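Local coordinates for beta-1,3-xylanase (Alcaligenes sp., PDB 2COV), which binds beta-1,3-xylan as a family 31 carbohydrate-binding module, presumably directing its parent xylanase to that polysaccharide, at residues Phe13-Val18 with Thr91-Asn96; Ile23-Val28 with Val39-Tyr44; Gly31-Trp36 with Val73-Gly78; Asp66-Phe71 with Asp85-Phe90. One frame throughout, in Å; residues are numbered along the deposited sequence.

Interactions 1, 2 and 4 lie close together, with centres 8 to 12 Å apart, whereas interaction 3 sits about 16 Å from the centre of the chain. Interaction 2 is the buried one: aliphatic branches of 23-28 and 39-44 meet without a hydrogen bond between them. Interaction 4 is the hairpin 66-71 with 85-90, backbone-paired and flanked by carboxylate-hydroxyl bonds. Interaction 1, partly buried, carries the C-terminal segment 91-96 across edge strand 13-19 mainly through side-chain amides, with one backbone bond. Interaction 3, at the surface, uses the far end of strand 66-75, the strand it shares with interaction 4, and gathers donors round one glutamate. Phe13, His27, Trp32 and Phe71 connect all four contacts through ring packing.

Interaction 1: residues Phe13-Val18 with Thr91-Asn96; sequences FNFNYV and TTQVCN
The side-chain amide of Asn16 faces the backbone at Cys95 and Asn96 and bonds to it three times. Its OD1 accepts from two successive amides, Cys95 N at 2.8 Å and Asn96 N at 2.9 Å, the latter nearly straight. From the other branch, Asn16 ND2 reaches Asn96 O at 2.7 Å, coming from above that carbonyl plane and bending to 142°. CG of Asn16 stands beside the backbone N (chi1 -63°), which swings the amide across to the C-terminal segment. Since ND2 also bonds Glu24 on the adjacent strand, its rotation is fixed from two directions.

Gln93 lies over Phe15. Its amide is stacked on the ring with the planes 7° apart, NE2 sitting over the ring centre, while CG approaches Phe15 CE2 at 3.5 Å. The same NE2 donates to Phe15 O at 2.9 Å, with that acceptor in the amide plane, so one group covers the ring and grips the backbone of a single residue. Farther along, Tyr17 N binds Gln93 O at 2.8 Å, and Thr92 CG2 rests over the Tyr17 ring, 4.2 Å from its centroid.

Cys95 is disulfide-bonded to Cys9, which ties this segment to the N-terminal region. The arrangement is that of an edge strand of an antiparallel beta domain covered by the irregular C-terminal tail.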
# COMPACT_ATOMS: atom_id res chain seq x y z
N PHE A 13 -18.42 11.16 5.60
CA PHE A 13 -17.74 10.68 4.41
C PHE A 13 -18.82 10.27 3.43
O PHE A 13 -19.54 9.31 3.70
CB PHE A 13 -16.87 9.48 4.81
CG PHE A 13 -15.93 8.99 3.75
CD1 PHE A 13 -15.30 7.76 3.92
CD2 PHE A 13 -15.67 9.68 2.56
CE1 PHE A 13 -14.43 7.25 3.01
CE2 PHE A 13 -14.78 9.19 1.64
CZ PHE A 13 -14.17 7.97 1.87
N ASN A 14 -19.03 11.03 2.37
CA ASN A 14 -20.22 10.80 1.57
C ASN A 14 -20.04 11.39 0.17
O ASN A 14 -18.96 11.74 -0.26
CB ASN A 14 -21.40 11.40 2.36
CG ASN A 14 -22.66 10.64 2.31
OD1 ASN A 14 -23.39 10.70 3.37
ND2 ASN A 14 -22.95 9.98 1.29
N PHE A 15 -21.15 11.41 -0.56
CA PHE A 15 -21.18 11.97 -1.92
C PHE A 15 -22.45 12.70 -2.21
O PHE A 15 -23.48 12.46 -1.58
CB PHE A 15 -20.94 10.90 -2.98
CG PHE A 15 -22.10 9.97 -3.12
CD1 PHE A 15 -22.24 8.87 -2.33
CD2 PHE A 15 -23.11 10.23 -4.08
CE1 PHE A 15 -23.34 8.02 -2.46
CE2 PHE A 15 -24.21 9.39 -4.18
CZ PHE A 15 -24.32 8.25 -3.43
N ASN A 16 -22.35 13.64 -3.17
CA ASN A 16 -23.47 14.29 -3.77
C ASN A 16 -23.59 13.96 -5.23
O ASN A 16 -22.59 13.90 -5.97
CB ASN A 16 -23.30 15.82 -3.72
CG ASN A 16 -23.25 16.38 -2.32
OD1 ASN A 16 -24.14 16.10 -1.51
ND2 ASN A 16 -22.24 17.20 -2.04
N TYR A 17 -24.82 13.74 -5.69
CA TYR A 17 -25.11 13.81 -7.10
C TYR A 17 -24.94 15.27 -7.61
O TYR A 17 -25.46 16.17 -7.01
CB TYR A 17 -26.54 13.30 -7.32
CG TYR A 17 -27.14 13.56 -8.67
CD1 TYR A 17 -27.84 14.75 -8.96
CD2 TYR A 17 -27.06 12.62 -9.68
CE1 TYR A 17 -28.42 14.95 -10.21
CE2 TYR A 17 -27.67 12.83 -10.92
CZ TYR A 17 -28.30 13.97 -11.15
OH TYR A 17 -28.95 14.20 -12.40
N VAL A 18 -24.21 15.40 -8.69
CA VAL A 18 -24.02 16.72 -9.36
C VAL A 18 -24.85 16.73 -10.63
O VAL A 18 -25.64 17.65 -10.85
CB VAL A 18 -22.55 17.02 -9.62
CG1 VAL A 18 -22.37 18.34 -10.35
CG2 VAL A 18 -21.74 17.05 -8.32
N THR A 91 -26.11 7.29 -6.69
CA THR A 91 -27.53 7.60 -6.80
C THR A 91 -27.69 9.12 -6.88
O THR A 91 -26.72 9.85 -6.79
CB THR A 91 -28.30 7.18 -5.52
OG1 THR A 91 -27.79 7.94 -4.39
CG2 THR A 91 -28.08 5.68 -5.18
N THR A 92 -28.96 9.55 -6.96
CA THR A 92 -29.29 10.95 -7.09
C THR A 92 -29.34 11.72 -5.75
O THR A 92 -29.77 12.87 -5.74
CB THR A 92 -30.59 11.14 -7.85
OG1 THR A 92 -31.56 10.41 -7.10
CG2 THR A 92 -30.43 10.64 -9.28
N GLN A 93 -28.80 11.15 -4.64
CA GLN A 93 -28.86 11.90 -3.36
C GLN A 93 -28.05 13.19 -3.41
O GLN A 93 -27.00 13.20 -4.00
CB GLN A 93 -28.33 11.05 -2.21
CG GLN A 93 -26.85 10.72 -2.27
CD GLN A 93 -26.35 9.94 -1.03
OE1 GLN A 93 -27.00 8.99 -0.58
NE2 GLN A 93 -25.21 10.32 -0.52
N VAL A 94 -28.56 14.23 -2.78
CA VAL A 94 -27.85 15.48 -2.62
C VAL A 94 -27.89 15.76 -1.12
O VAL A 94 -28.98 15.97 -0.53
CB VAL A 94 -28.50 16.61 -3.46
CG1 VAL A 94 -27.82 17.91 -3.20
CG2 VAL A 94 -28.47 16.25 -4.91
N CYS A 95 -26.72 15.84 -0.53
CA CYS A 95 -26.59 15.91 0.90
C CYS A 95 -25.95 17.19 1.47
O CYS A 95 -26.42 17.71 2.48
CB CYS A 95 -25.66 14.80 1.35
SG CYS A 95 -26.22 13.20 1.00
N ASN A 96 -24.82 17.60 0.91
CA ASN A 96 -24.00 18.69 1.48
C ASN A 96 -23.59 19.45 0.26
O ASN A 96 -22.49 19.17 -0.27
CB ASN A 96 -22.75 18.12 2.20
CG ASN A 96 -21.95 19.15 2.94
OD1 ASN A 96 -21.29 18.84 3.94
ND2 ASN A 96 -21.99 20.39 2.46

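Interaction 2: residues Ile23-Val28 with Val39-Tyr44; sequences IEVYHV and VCLNDY
Val25 and Val39 meet through their methyl groups, with CG1 of each residue only 3.5 Å apart, a tight methyl-methyl contact. The two side chains run by each other, pointing opposite ways. Starting at the base of Val25, CB already lies 3.6 Å from Val39 CG1, so this one methyl of Val39 presses on both the branch point and a tip. CG1, set opposite the backbone N (chi1 177°), carries the close methyl contact and lies 4.3 Å from Cys40 O. The second branch, CG2, turns to another neighbour and touches Leu41 CD1 at 4.1 Å. The fork of Val25 therefore serves two residues of the facing strand.

Leu41 divides its tip in the same manner: while CD1 meets Val25, CD2 reaches Ile23 CG2 at 4.0 Å, and both pairs of side chains cross at a slant. No hydrogen bond links the segments. The axes of 23-28 and 39-41 stay 7.3 Å apart at closest approach and make an angle of 139°, evidence that side chains rather than paired backbones fill the interval. Leu69 touches both Val25 and Leu41, and Phe59 also packs against both, enclosing the cluster with further apolar groups.

Beyond Leu41 the chain reverses through a type I' turn to Tyr44, and the Cys40-Cys45 disulfide spans that turn. Facing strands that are not sheet neighbours, with buried apolar branches between them, are the hallmark of a beta-sandwich core, consistent with the immunoglobulin-like folds of the E-set clan.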
# COMPACT_ATOMS: atom_id res chain seq x y z
N ILE A 23 -20.26 12.93 -9.97
CA ILE A 23 -20.40 12.69 -8.53
C ILE A 23 -19.40 13.59 -7.81
O ILE A 23 -18.30 13.73 -8.28
CB ILE A 23 -20.14 11.19 -8.19
CG1 ILE A 23 -20.47 10.89 -6.73
CG2 ILE A 23 -18.72 10.79 -8.53
CD1 ILE A 23 -20.29 9.44 -6.40
N GLU A 24 -19.83 14.22 -6.70
CA GLU A 24 -18.89 14.94 -5.84
C GLU A 24 -18.70 14.04 -4.63
O GLU A 24 -19.63 13.73 -3.92
CB GLU A 24 -19.49 16.28 -5.43
CG GLU A 24 -18.56 17.03 -4.45
CD GLU A 24 -19.08 18.36 -4.01
OE1 GLU A 24 -20.14 18.39 -3.39
OE2 GLU A 24 -18.42 19.35 -4.21
N VAL A 25 -17.46 13.74 -4.35
CA VAL A 25 -17.06 12.95 -3.17
C VAL A 25 -16.56 13.92 -2.15
O VAL A 25 -15.85 14.87 -2.47
CB VAL A 25 -15.99 11.92 -3.54
CG1 VAL A 25 -15.53 11.15 -2.33
CG2 VAL A 25 -16.49 10.98 -4.67
N TYR A 26 -16.94 13.77 -0.90
CA TYR A 26 -16.48 14.69 0.13
C TYR A 26 -16.32 14.01 1.48
O TYR A 26 -16.84 12.96 1.77
CB TYR A 26 -17.44 15.86 0.27
CG TYR A 26 -18.83 15.51 0.81
CD1 TYR A 26 -19.07 15.44 2.17
CD2 TYR A 26 -19.91 15.29 -0.04
CE1 TYR A 26 -20.33 15.13 2.67
CE2 TYR A 26 -21.15 15.00 0.46
CZ TYR A 26 -21.37 14.90 1.79
OH TYR A 26 -22.65 14.63 2.27
N HIS A 27 -15.50 14.67 2.31
CA HIS A 27 -15.37 14.34 3.70
C HIS A 27 -15.46 15.65 4.51
O HIS A 27 -14.67 16.56 4.32
CB HIS A 27 -14.08 13.63 4.07
CG HIS A 27 -14.19 12.83 5.35
ND1 HIS A 27 -14.55 13.40 6.55
CD2 HIS A 27 -14.14 11.49 5.56
CE1 HIS A 27 -14.65 12.43 7.47
NE2 HIS A 27 -14.40 11.25 6.90
N VAL A 28 -16.42 15.73 5.41
CA VAL A 28 -16.54 16.83 6.34
C VAL A 28 -15.25 16.96 7.16
O VAL A 28 -14.62 15.99 7.55
CB VAL A 28 -17.77 16.63 7.27
CG1 VAL A 28 -17.86 17.71 8.35
CG2 VAL A 28 -19.01 16.68 6.42
N VAL A 39 -9.03 13.25 -2.47
CA VAL A 39 -10.31 12.61 -2.61
C VAL A 39 -10.19 11.71 -3.84
O VAL A 39 -9.70 12.13 -4.85
CB VAL A 39 -11.37 13.70 -2.80
CG1 VAL A 39 -12.67 13.06 -2.95
CG2 VAL A 39 -11.37 14.70 -1.63
N CYS A 40 -10.71 10.49 -3.74
CA CYS A 40 -10.55 9.51 -4.83
C CYS A 40 -11.84 8.76 -5.08
O CYS A 40 -12.65 8.51 -4.17
CB CYS A 40 -9.49 8.45 -4.50
SG CYS A 40 -8.05 9.06 -3.61
N LEU A 41 -11.98 8.37 -6.35
CA LEU A 41 -13.08 7.50 -6.78
C LEU A 41 -12.41 6.34 -7.51
O LEU A 41 -11.71 6.54 -8.51
CB LEU A 41 -13.99 8.26 -7.78
CG LEU A 41 -15.27 7.56 -8.12
CD1 LEU A 41 -16.23 7.65 -6.99
CD2 LEU A 41 -15.93 8.13 -9.42
N ASN A 42 -12.63 5.14 -7.02
CA ASN A 42 -11.98 3.98 -7.58
C ASN A 42 -10.47 4.15 -7.72
O ASN A 42 -9.83 3.68 -8.71
CB ASN A 42 -12.59 3.53 -8.93
CG ASN A 42 -13.93 2.88 -8.82
OD1 ASN A 42 -14.43 2.61 -7.70
ND2 ASN A 42 -14.56 2.63 -9.94
N ASP A 43 -9.86 4.75 -6.71
CA ASP A 43 -8.41 4.92 -6.64
C ASP A 43 -7.82 5.89 -7.67
O ASP A 43 -6.62 5.94 -7.88
CB ASP A 43 -7.61 3.57 -6.68
CG ASP A 43 -8.23 2.51 -5.84
OD1 ASP A 43 -8.74 1.46 -6.39
OD2 ASP A 43 -8.28 2.72 -4.61
N TYR A 44 -8.69 6.68 -8.32
CA TYR A 44 -8.28 7.84 -9.13
C TYR A 44 -8.39 9.04 -8.18
O TYR A 44 -9.49 9.32 -7.73
CB TYR A 44 -9.21 7.98 -10.33
CG TYR A 44 -8.91 9.20 -11.14
CD1 TYR A 44 -7.97 9.16 -12.14
CD2 TYR A 44 -9.59 10.38 -10.93
CE1 TYR A 44 -7.71 10.30 -12.88
CE2 TYR A 44 -9.29 11.51 -11.70
CZ TYR A 44 -8.34 11.47 -12.63
OH TYR A 44 -8.07 12.59 -13.41

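Interaction 3: residues Gly31-Trp36 with Val73-Gly78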
# COMPACT_ATOMS: atom_id res chain seq x y z
N GLY A 31 -10.90 17.98 11.68
CA GLY A 31 -9.90 18.68 12.50
C GLY A 31 -8.47 18.39 12.22
O GLY A 31 -7.58 18.92 12.87
N TRP A 32 -8.19 17.56 11.23
CA TRP A 32 -6.81 17.18 10.87
C TRP A 32 -5.98 18.40 10.52
O TRP A 32 -6.52 19.37 9.98
CB TRP A 32 -6.80 16.27 9.70
CG TRP A 32 -7.77 15.13 9.74
CD1 TRP A 32 -7.61 13.93 10.33
CD2 TRP A 32 -9.00 15.08 9.05
NE1 TRP A 32 -8.70 13.17 10.10
CE2 TRP A 32 -9.56 13.84 9.30
CE3 TRP A 32 -9.70 15.97 8.24
CZ2 TRP A 32 -10.78 13.46 8.76
CZ3 TRP A 32 -10.87 15.58 7.68
CH2 TRP A 32 -11.41 14.37 7.97
N SER A 33 -4.67 18.33 10.67
CA SER A 33 -3.85 19.44 10.19
C SER A 33 -4.01 19.63 8.68
O SER A 33 -4.02 20.74 8.22
CB SER A 33 -2.39 19.20 10.61
OG SER A 33 -1.91 17.93 10.25
N ALA A 34 -4.11 18.56 7.92
CA ALA A 34 -4.56 18.63 6.56
C ALA A 34 -3.72 19.54 5.69
O ALA A 34 -4.21 20.28 4.85
CB ALA A 34 -6.03 18.92 6.47
N GLY A 35 -2.38 19.43 5.79
CA GLY A 35 -1.50 20.13 4.85
C GLY A 35 -1.66 19.71 3.43
O GLY A 35 -1.38 20.47 2.51
N TRP A 36 -2.04 18.46 3.24
CA TRP A 36 -2.48 17.92 1.94
C TRP A 36 -3.70 17.03 2.18
O TRP A 36 -3.96 16.60 3.33
CB TRP A 36 -1.35 17.17 1.18
CG TRP A 36 -0.75 16.03 1.96
CD1 TRP A 36 0.37 16.06 2.71
CD2 TRP A 36 -1.28 14.68 2.15
NE1 TRP A 36 0.61 14.90 3.32
CE2 TRP A 36 -0.40 14.02 3.00
CE3 TRP A 36 -2.39 14.02 1.65
CZ2 TRP A 36 -0.63 12.72 3.41
CZ3 TRP A 36 -2.61 12.71 2.05
CH2 TRP A 36 -1.77 12.08 2.95
N VAL A 73 -5.70 12.05 4.08
CA VAL A 73 -5.45 13.33 4.66
C VAL A 73 -4.22 13.38 5.52
O VAL A 73 -3.98 12.47 6.32
CB VAL A 73 -6.72 13.83 5.42
CG1 VAL A 73 -7.09 12.98 6.66
CG2 VAL A 73 -6.57 15.31 5.82
N GLU A 74 -3.43 14.43 5.37
CA GLU A 74 -2.27 14.72 6.23
C GLU A 74 -2.75 15.01 7.62
O GLU A 74 -3.75 15.66 7.84
CB GLU A 74 -1.58 15.95 5.64
CG GLU A 74 -0.23 16.24 6.18
CD GLU A 74 -0.20 16.94 7.54
OE1 GLU A 74 -0.96 17.91 7.78
OE2 GLU A 74 0.67 16.51 8.37
N ASP A 75 -2.06 14.46 8.65
CA ASP A 75 -2.48 14.66 10.03
C ASP A 75 -1.29 14.72 10.94
O ASP A 75 -0.20 14.31 10.60
CB ASP A 75 -3.44 13.50 10.50
CG ASP A 75 -4.38 14.05 11.74
OD1 ASP A 75 -4.92 13.23 12.30
OD2 ASP A 75 -4.37 15.27 12.03
N ARG A 76 -1.51 15.32 12.09
CA ARG A 76 -0.48 15.31 13.18
C ARG A 76 0.67 16.24 12.82
O ARG A 76 1.79 16.04 13.27
CB ARG A 76 0.05 13.85 13.47
CG ARG A 76 -0.95 12.65 13.48
CD ARG A 76 -1.43 12.59 14.78
NE ARG A 76 -2.52 11.69 15.14
CZ ARG A 76 -2.90 11.74 16.45
NH1 ARG A 76 -3.87 11.05 16.90
NH2 ARG A 76 -2.15 12.45 17.35
N TYR A 77 0.42 17.25 12.00
CA TYR A 77 1.40 18.33 11.78
C TYR A 77 2.73 17.77 11.26
O TYR A 77 3.81 18.03 11.79
CB TYR A 77 1.59 19.21 13.03
CG TYR A 77 0.30 19.84 13.47
CD1 TYR A 77 -0.48 19.22 14.43
CD2 TYR A 77 -0.18 21.03 12.92
CE1 TYR A 77 -1.76 19.72 14.81
CE2 TYR A 77 -1.49 21.54 13.33
CZ TYR A 77 -2.23 20.85 14.25
OH TYR A 77 -3.50 21.36 14.61
N GLY A 78 2.63 16.97 10.21
CA GLY A 78 3.80 16.40 9.57
C GLY A 78 4.11 15.00 10.06
O GLY A 78 4.98 14.32 9.45
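Glu74 sets CG opposite its backbone N (chi1 -167°) and then bends at chi2 (-80°), which carries its carboxylate to Ser33 and Gly35, while Trp36 places CG between its own N and carbonyl carbon (chi1 57°) and lays the indole over the stem of Glu74. Glu74 CB lies 3.4 Å from the centroid of the five-membered ring, nearly on its normal, in a CH-pi contact.

At the carboxylate, OE1 accepts two bonds. Ser33 OG donates at 2.6 Å from above the carboxylate plane, and Gly35 N at 2.9 Å on the anti side. The other oxygen, OE2, takes Gly78 N at 2.7 Å nearly along its C-O direction. Ser33 OG in turn accepts from Tyr77 N at 3.0 Å, making the hydroxyl a relay between the turn and the acid, and Ser33 CB sits over the Tyr77 ring. Backbone bonds join Glu74 N to Trp36 O and Ala34 N to Glu74 O.

On the neighbouring residue, Val73 CG1 lies over one face of Trp32, 3.6 Å from the centroid of its five-membered ring, and CG2 meets Ala34 CB at 3.7 Å.

Trp36 NE1 bonds Tyr38 of a neighbouring subunit, whose own Trp36 also meets this ring. Replacing Trp36 by an alanine would probably uncover the Glu74 stem and leave that tyrosine hydroxyl without its indole partner. Three donors sharing one carboxylate imply that Glu74 is probably ionised, its charge likely offset by these donors, which tie the 31-36 loop to the end of strand 66-75 and the turn after it.

Interaction 4: residues Asp66-Phe71 with Asp85-Phe90; sequences DYKLTF and DRNITF
Strands 66-71 and 85-89 run antiparallel, their axes 4.6 Å apart at closest approach, as the two arms of a beta hairpin at the edge of the chain's antiparallel sheet. Tyr67 with Ile88 and Leu69 with Arg86 are the hydrogen-bonded pairs, each closed by two backbone bonds, such as Leu69 N to Arg86 O at 2.7 Å.

Tyr67, Leu69, Arg86 and Ile88 share one face. Leu69 and Ile88 cross at about a right angle, Leu69 CD2 meeting Ile88 CG1 at 3.7 Å. Ile88 CG2 lies over the centre of the Arg86 guanidinium, whose NH1 bonds Phe13 O. Tyr67 CE1 touches Phe90 CB at 3.9 Å.

The other face carries a carboxylate-hydroxyl pair in each of two non-hydrogen-bonded positions. Thr70 OG1 donates to Asp85 OD1 at 2.8 Å, the two side chains lying alongside each other. A leucine in place of Asp85, having no carboxylate, would probably leave the Thr70 hydroxyl without this acceptor and Lys68 with one negative neighbour fewer. That lysine, fully extended with CG opposite its backbone N (chi1 177°), passes Asp85 with CE 3.3 Å from OD1, but its NZ makes a salt bridge with Asp43. Asp85 and Arg86 also pair with a strand of a second subunit, continuing the sheet across the interface. At the far end, Thr89 OG1 donates to Asp66 OD2 at 2.7 Å, meeting it on the anti side, 30° out of the carboxylate plane.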
# COMPACT_ATOMS: atom_id res chain seq x y z
N ASP A 66 -21.30 0.96 -8.78
CA ASP A 66 -20.70 0.91 -7.45
C ASP A 66 -19.28 1.43 -7.54
O ASP A 66 -18.56 1.12 -8.48
CB ASP A 66 -20.61 -0.52 -6.94
CG ASP A 66 -21.93 -1.17 -6.86
OD1 ASP A 66 -21.96 -2.45 -7.03
OD2 ASP A 66 -22.91 -0.45 -6.60
N TYR A 67 -18.85 2.21 -6.54
CA TYR A 67 -17.56 2.85 -6.52
C TYR A 67 -16.94 2.73 -5.12
O TYR A 67 -17.65 2.79 -4.12
CB TYR A 67 -17.73 4.36 -6.82
CG TYR A 67 -18.17 4.62 -8.24
CD1 TYR A 67 -19.52 4.82 -8.55
CD2 TYR A 67 -17.26 4.60 -9.28
CE1 TYR A 67 -19.94 5.00 -9.85
CE2 TYR A 67 -17.68 4.80 -10.61
CZ TYR A 67 -19.04 4.96 -10.87
OH TYR A 67 -19.48 5.13 -12.14
N LYS A 68 -15.63 2.71 -5.10
CA LYS A 68 -14.88 2.87 -3.84
C LYS A 68 -14.56 4.36 -3.68
O LYS A 68 -13.91 4.98 -4.56
CB LYS A 68 -13.62 2.08 -3.89
CG LYS A 68 -12.71 2.22 -2.66
CD LYS A 68 -11.32 1.56 -2.97
CE LYS A 68 -10.28 1.70 -1.92
NZ LYS A 68 -9.03 1.05 -2.50
N LEU A 69 -15.00 4.92 -2.57
CA LEU A 69 -14.54 6.29 -2.20
C LEU A 69 -13.33 6.18 -1.34
O LEU A 69 -13.28 5.33 -0.43
CB LEU A 69 -15.66 6.99 -1.40
CG LEU A 69 -17.09 6.99 -1.96
CD1 LEU A 69 -18.00 7.89 -1.10
CD2 LEU A 69 -17.08 7.40 -3.43
N THR A 70 -12.38 7.09 -1.50
CA THR A 70 -11.26 7.18 -0.56
C THR A 70 -10.99 8.64 -0.25
O THR A 70 -11.10 9.52 -1.08
CB THR A 70 -9.96 6.62 -1.18
OG1 THR A 70 -10.19 5.26 -1.60
CG2 THR A 70 -8.76 6.65 -0.27
N PHE A 71 -10.67 8.85 1.04
CA PHE A 71 -10.20 10.14 1.50
C PHE A 71 -8.90 9.92 2.21
O PHE A 71 -8.80 9.05 3.11
CB PHE A 71 -11.19 10.79 2.46
CG PHE A 71 -10.79 12.17 2.93
CD1 PHE A 71 -10.56 13.17 2.01
CD2 PHE A 71 -10.58 12.49 4.23
CE1 PHE A 71 -10.14 14.43 2.37
CE2 PHE A 71 -10.20 13.75 4.64
CZ PHE A 71 -9.96 14.69 3.72
N ASP A 85 -11.65 4.43 3.47
CA ASP A 85 -12.30 3.90 2.29
C ASP A 85 -13.72 3.53 2.60
O ASP A 85 -13.97 2.94 3.65
CB ASP A 85 -11.56 2.65 1.76
CG ASP A 85 -10.04 2.84 1.46
OD1 ASP A 85 -9.73 3.68 0.65
OD2 ASP A 85 -9.14 2.14 2.09
N ARG A 86 -14.63 3.75 1.66
CA ARG A 86 -15.99 3.15 1.77
C ARG A 86 -16.54 2.89 0.39
O ARG A 86 -16.35 3.71 -0.51
CB ARG A 86 -16.87 4.04 2.57
CG ARG A 86 -17.38 5.28 1.92
CD ARG A 86 -18.43 6.08 2.79
NE ARG A 86 -19.67 5.27 2.88
CZ ARG A 86 -20.90 5.79 2.94
NH1 ARG A 86 -21.15 7.09 3.00
NH2 ARG A 86 -21.95 4.98 2.98
N ASN A 87 -17.32 1.85 0.25
CA ASN A 87 -18.01 1.56 -1.03
C ASN A 87 -19.40 2.11 -1.03
O ASN A 87 -20.13 2.02 -0.02
CB ASN A 87 -18.11 0.04 -1.26
CG ASN A 87 -16.80 -0.66 -1.39
OD1 ASN A 87 -15.79 -0.05 -1.71
ND2 ASN A 87 -16.84 -2.00 -1.18
N ILE A 88 -19.79 2.67 -2.18
CA ILE A 88 -21.10 3.26 -2.38
C ILE A 88 -21.66 2.87 -3.76
O ILE A 88 -20.93 2.42 -4.63
CB ILE A 88 -21.12 4.83 -2.20
CG1 ILE A 88 -20.25 5.54 -3.23
CG2 ILE A 88 -20.69 5.19 -0.81
CD1 ILE A 88 -20.92 5.81 -4.62
N THR A 89 -22.95 3.02 -3.87
CA THR A 89 -23.63 3.03 -5.17
C THR A 89 -24.03 4.46 -5.54
O THR A 89 -24.59 5.15 -4.72
CB THR A 89 -24.85 2.12 -5.12
OG1 THR A 89 -24.44 0.78 -4.80
CG2 THR A 89 -25.62 2.12 -6.47
N PHE A 90 -23.69 4.88 -6.74
CA PHE A 90 -23.99 6.23 -7.14
C PHE A 90 -25.47 6.43 -7.45
O PHE A 90 -26.01 5.70 -8.30
CB PHE A 90 -23.13 6.63 -8.33
CG PHE A 90 -23.34 8.02 -8.84
CD1 PHE A 90 -23.58 9.05 -8.00
CD2 PHE A 90 -23.29 8.27 -10.20
CE1 PHE A 90 -23.75 10.33 -8.47
CE2 PHE A 90 -23.44 9.53 -10.69
CZ PHE A 90 -23.70 10.56 -9.84